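Local coordinates for protein aminopentol aminotransferase (Sphingopyxis macrogoltabida, PDB 6HBS) that uses pyridoxal 5'-phosphate to deaminate aminopentol, the hydrolysed form of fumonisin B1, to its 2-keto product, with pyruvate as preferred amino acceptor, at residues Phe102-His108 / Glu250-Trp256. Residues are numbered along the deposited sequence; the frame is centred on the assembly and turned at random.
Sequences FVGMVRH and EPDLSCW. With MG (magnesium ion), chain D.
His108 and Ser254 meet through a short, almost straight hydrogen bond, NE2 to OG 2.6 Å at 174°, with the hydroxyl lying in the plane of the imidazole at its edge. Either atom could be the donor. The same OG accepts from Trp256 NE1 at 2.9 Å, the oxygen tilted from the indole plane, so one buried hydroxyl joins the two rings. What brings the imidazole here is an uncommon chi1 of 86°, which sets CG of His108 between its own backbone N and carbonyl carbon and turns the ring toward the strand. CG of Pro251 lies over one face of that ring, offset toward CD2, in a CH-pi contact 3.9 Å from the centroid. Further along, Phe102 points its CZ edge at the face of Trp256, a T-shaped pair with CZ 3.6 Å from CG of the indole and the planes 69° apart. Val106 slips in beside both rings, its CG2 4.0 Å from Trp256 CZ2. In fold terms, the end of helix 94-105 and the turn after it pack against strand 253-256 of the seven-stranded mixed sheet in this class-III aminotransferase, and Lys258, the probable cofactor lysine, follows two residues after Trp256. A leucine at Trp256 would probably leave Ser254 OG without its indole donor and Phe102 without a flat face to abut, opening a gap beside Val106. Nearer the surface Arg107 grips Glu250 side-on in a salt bridge: NE and NH2 both reach OE1, at 3.1 and 3.2 Å, though the guanidinium and carboxylate planes are well turned from each other. Where the helix ends, the carbonyl oxygens of Val103 in its last turn and of Val106 just past it bind a magnesium ion, together with Ala109 O and two waters.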
loop_
_atom_site.group_PDB
_atom_site.type_symbol
_atom_site.label_atom_id
_atom_site.label_comp_id
_atom_site.label_asym_id
_atom_site.label_seq_id
_atom_site.Cartn_x
_atom_site.Cartn_y
_atom_site.Cartn_z
ATOM N N PHE A 102 -2.407 19.876 2.860
ATOM C CA PHE A 102 -1.539 19.476 1.756
ATOM C C PHE A 102 -1.868 20.333 0.525
ATOM O O PHE A 102 -0.975 20.833 -0.121
ATOM C CB PHE A 102 -1.639 17.968 1.520
ATOM C CG PHE A 102 -0.388 17.284 1.024
ATOM C CD1 PHE A 102 0.469 17.899 0.109
ATOM C CD2 PHE A 102 -0.099 15.991 1.421
ATOM C CE1 PHE A 102 1.613 17.255 -0.339
ATOM C CE2 PHE A 102 1.032 15.335 0.947
ATOM C CZ PHE A 102 1.877 15.964 0.059
ATOM N N VAL A 103 -3.153 20.530 0.243
ATOM C CA VAL A 103 -3.584 21.338 -0.872
ATOM C C VAL A 103 -3.130 22.797 -0.679
ATOM O O VAL A 103 -2.724 23.466 -1.668
ATOM C CB VAL A 103 -5.107 21.284 -1.062
ATOM C CG1 VAL A 103 -5.607 22.404 -1.955
ATOM C CG2 VAL A 103 -5.554 19.937 -1.597
ATOM N N GLY A 104 -3.180 23.294 0.563
ATOM C CA GLY A 104 -2.725 24.634 0.836
ATOM C C GLY A 104 -1.233 24.819 0.542
ATOM O O GLY A 104 -0.829 25.901 0.201
ATOM N N MET A 105 -0.411 23.776 0.715
ATOM C CA MET A 105 1.048 23.891 0.598
ATOM C C MET A 105 1.510 23.785 -0.861
ATOM O O MET A 105 2.576 24.250 -1.169
ATOM C CB MET A 105 1.752 22.799 1.415
ATOM C CG MET A 105 1.691 23.060 2.922
ATOM S SD MET A 105 2.160 21.629 3.928
ATOM C CE MET A 105 3.939 21.616 3.692
ATOM N N VAL A 106 0.727 23.126 -1.722
ATOM C CA VAL A 106 1.115 22.778 -3.097
ATOM C C VAL A 106 0.370 23.721 -4.053
ATOM O O VAL A 106 -0.847 23.608 -4.257
ATOM C CB VAL A 106 0.858 21.281 -3.381
ATOM C CG1 VAL A 106 1.219 20.846 -4.804
ATOM C CG2 VAL A 106 1.579 20.418 -2.376
ATOM N N ARG A 107 1.100 24.705 -4.611
ATOM C CA ARG A 107 0.504 25.786 -5.421
ATOM C C ARG A 107 -0.334 25.256 -6.595
ATOM O O ARG A 107 -1.361 25.811 -6.890
ATOM C CB ARG A 107 1.567 26.741 -5.981
ATOM C CG ARG A 107 2.031 27.804 -4.993
ATOM C CD ARG A 107 2.944 28.846 -5.636
ATOM N NE ARG A 107 2.463 29.240 -6.962
ATOM C CZ ARG A 107 1.589 30.221 -7.208
ATOM N NH1 ARG A 107 1.193 31.027 -6.236
ATOM N NH2 ARG A 107 1.113 30.389 -8.432
ATOM N N HIS A 108 0.100 24.196 -7.283
ATOM C CA HIS A 108 -0.628 23.709 -8.449
ATOM C C HIS A 108 -1.948 23.030 -8.074
ATOM O O HIS A 108 -2.768 22.807 -8.927
ATOM C CB HIS A 108 0.259 22.762 -9.278
ATOM C CG HIS A 108 0.254 21.341 -8.835
ATOM N ND1 HIS A 108 -0.702 20.452 -9.275
ATOM C CD2 HIS A 108 1.134 20.624 -8.104
ATOM C CE1 HIS A 108 -0.451 19.261 -8.761
ATOM N NE2 HIS A 108 0.661 19.336 -8.037
ATOM N N GLU A 250 4.627 24.423 -13.078
ATOM C CA GLU A 250 3.621 23.730 -12.267
ATOM C C GLU A 250 3.026 22.565 -13.045
ATOM O O GLU A 250 2.511 22.716 -14.150
ATOM C CB GLU A 250 2.515 24.678 -11.813
ATOM C CG GLU A 250 3.000 25.733 -10.846
ATOM C CD GLU A 250 1.920 26.660 -10.314
ATOM O OE1 GLU A 250 2.273 27.647 -9.645
ATOM O OE2 GLU A 250 0.732 26.381 -10.541
ATOM N N PRO A 251 3.039 21.344 -12.468
ATOM C CA PRO A 251 2.350 20.225 -13.093
ATOM C C PRO A 251 0.823 20.316 -12.913
ATOM O O PRO A 251 0.316 21.159 -12.175
ATOM C CB PRO A 251 2.939 19.025 -12.345
ATOM C CG PRO A 251 3.183 19.582 -10.952
ATOM C CD PRO A 251 3.667 20.998 -11.190
ATOM N N ASP A 252 0.119 19.403 -13.569
ATOM C CA ASP A 252 -1.297 19.175 -13.353
ATOM C C ASP A 252 -1.515 18.222 -12.169
ATOM O O ASP A 252 -2.442 18.431 -11.407
ATOM C CB ASP A 252 -1.938 18.610 -14.604
ATOM C CG ASP A 252 -1.716 19.550 -15.782
ATOM O OD1 ASP A 252 -1.983 20.727 -15.596
ATOM O OD2 ASP A 252 -1.185 19.114 -16.804
ATOM N N LEU A 253 -0.706 17.165 -12.077
ATOM C CA LEU A 253 -0.748 16.200 -10.966
ATOM C C LEU A 253 0.659 16.103 -10.390
ATOM O O LEU A 253 1.633 16.174 -11.110
ATOM C CB LEU A 253 -1.165 14.804 -11.449
ATOM C CG LEU A 253 -2.489 14.653 -12.198
ATOM C CD1 LEU A 253 -2.693 13.223 -12.635
ATOM C CD2 LEU A 253 -3.680 15.107 -11.364
ATOM N N SER A 254 0.750 15.867 -9.094
ATOM C CA SER A 254 2.010 15.491 -8.480
ATOM C C SER A 254 1.740 14.330 -7.521
ATOM O O SER A 254 0.701 14.298 -6.844
ATOM C CB SER A 254 2.661 16.670 -7.783
ATOM O OG SER A 254 1.769 17.290 -6.869
ATOM N N CYS A 255 2.695 13.410 -7.471
ATOM C CA CYS A 255 2.664 12.227 -6.668
ATOM C C CYS A 255 3.662 12.388 -5.520
ATOM O O CYS A 255 4.827 12.834 -5.724
ATOM C CB CYS A 255 3.053 11.003 -7.485
ATOM S SG CYS A 255 2.005 10.709 -8.935
ATOM N N TRP A 256 3.217 12.013 -4.322
ATOM C CA TRP A 256 3.962 12.215 -3.086
ATOM C C TRP A 256 3.916 10.932 -2.260
ATOM O O TRP A 256 2.969 10.138 -2.362
ATOM C CB TRP A 256 3.373 13.359 -2.280
ATOM C CG TRP A 256 3.374 14.669 -2.986
ATOM C CD1 TRP A 256 2.482 15.097 -3.921
ATOM C CD2 TRP A 256 4.264 15.758 -2.750
ATOM N NE1 TRP A 256 2.791 16.367 -4.322
ATOM C CE2 TRP A 256 3.869 16.803 -3.617
ATOM C CE3 TRP A 256 5.372 15.953 -1.916
ATOM C CZ2 TRP A 256 4.528 18.025 -3.646
ATOM C CZ3 TRP A 256 6.026 17.161 -1.959
ATOM C CH2 TRP A 256 5.624 18.170 -2.828
HETATM MG MG MG D . -2.893 24.600 -3.571
HETATM O O HOH W 1 -1.494 26.277 -2.565
HETATM O O HOH W 2 -4.919 25.775 -2.889
#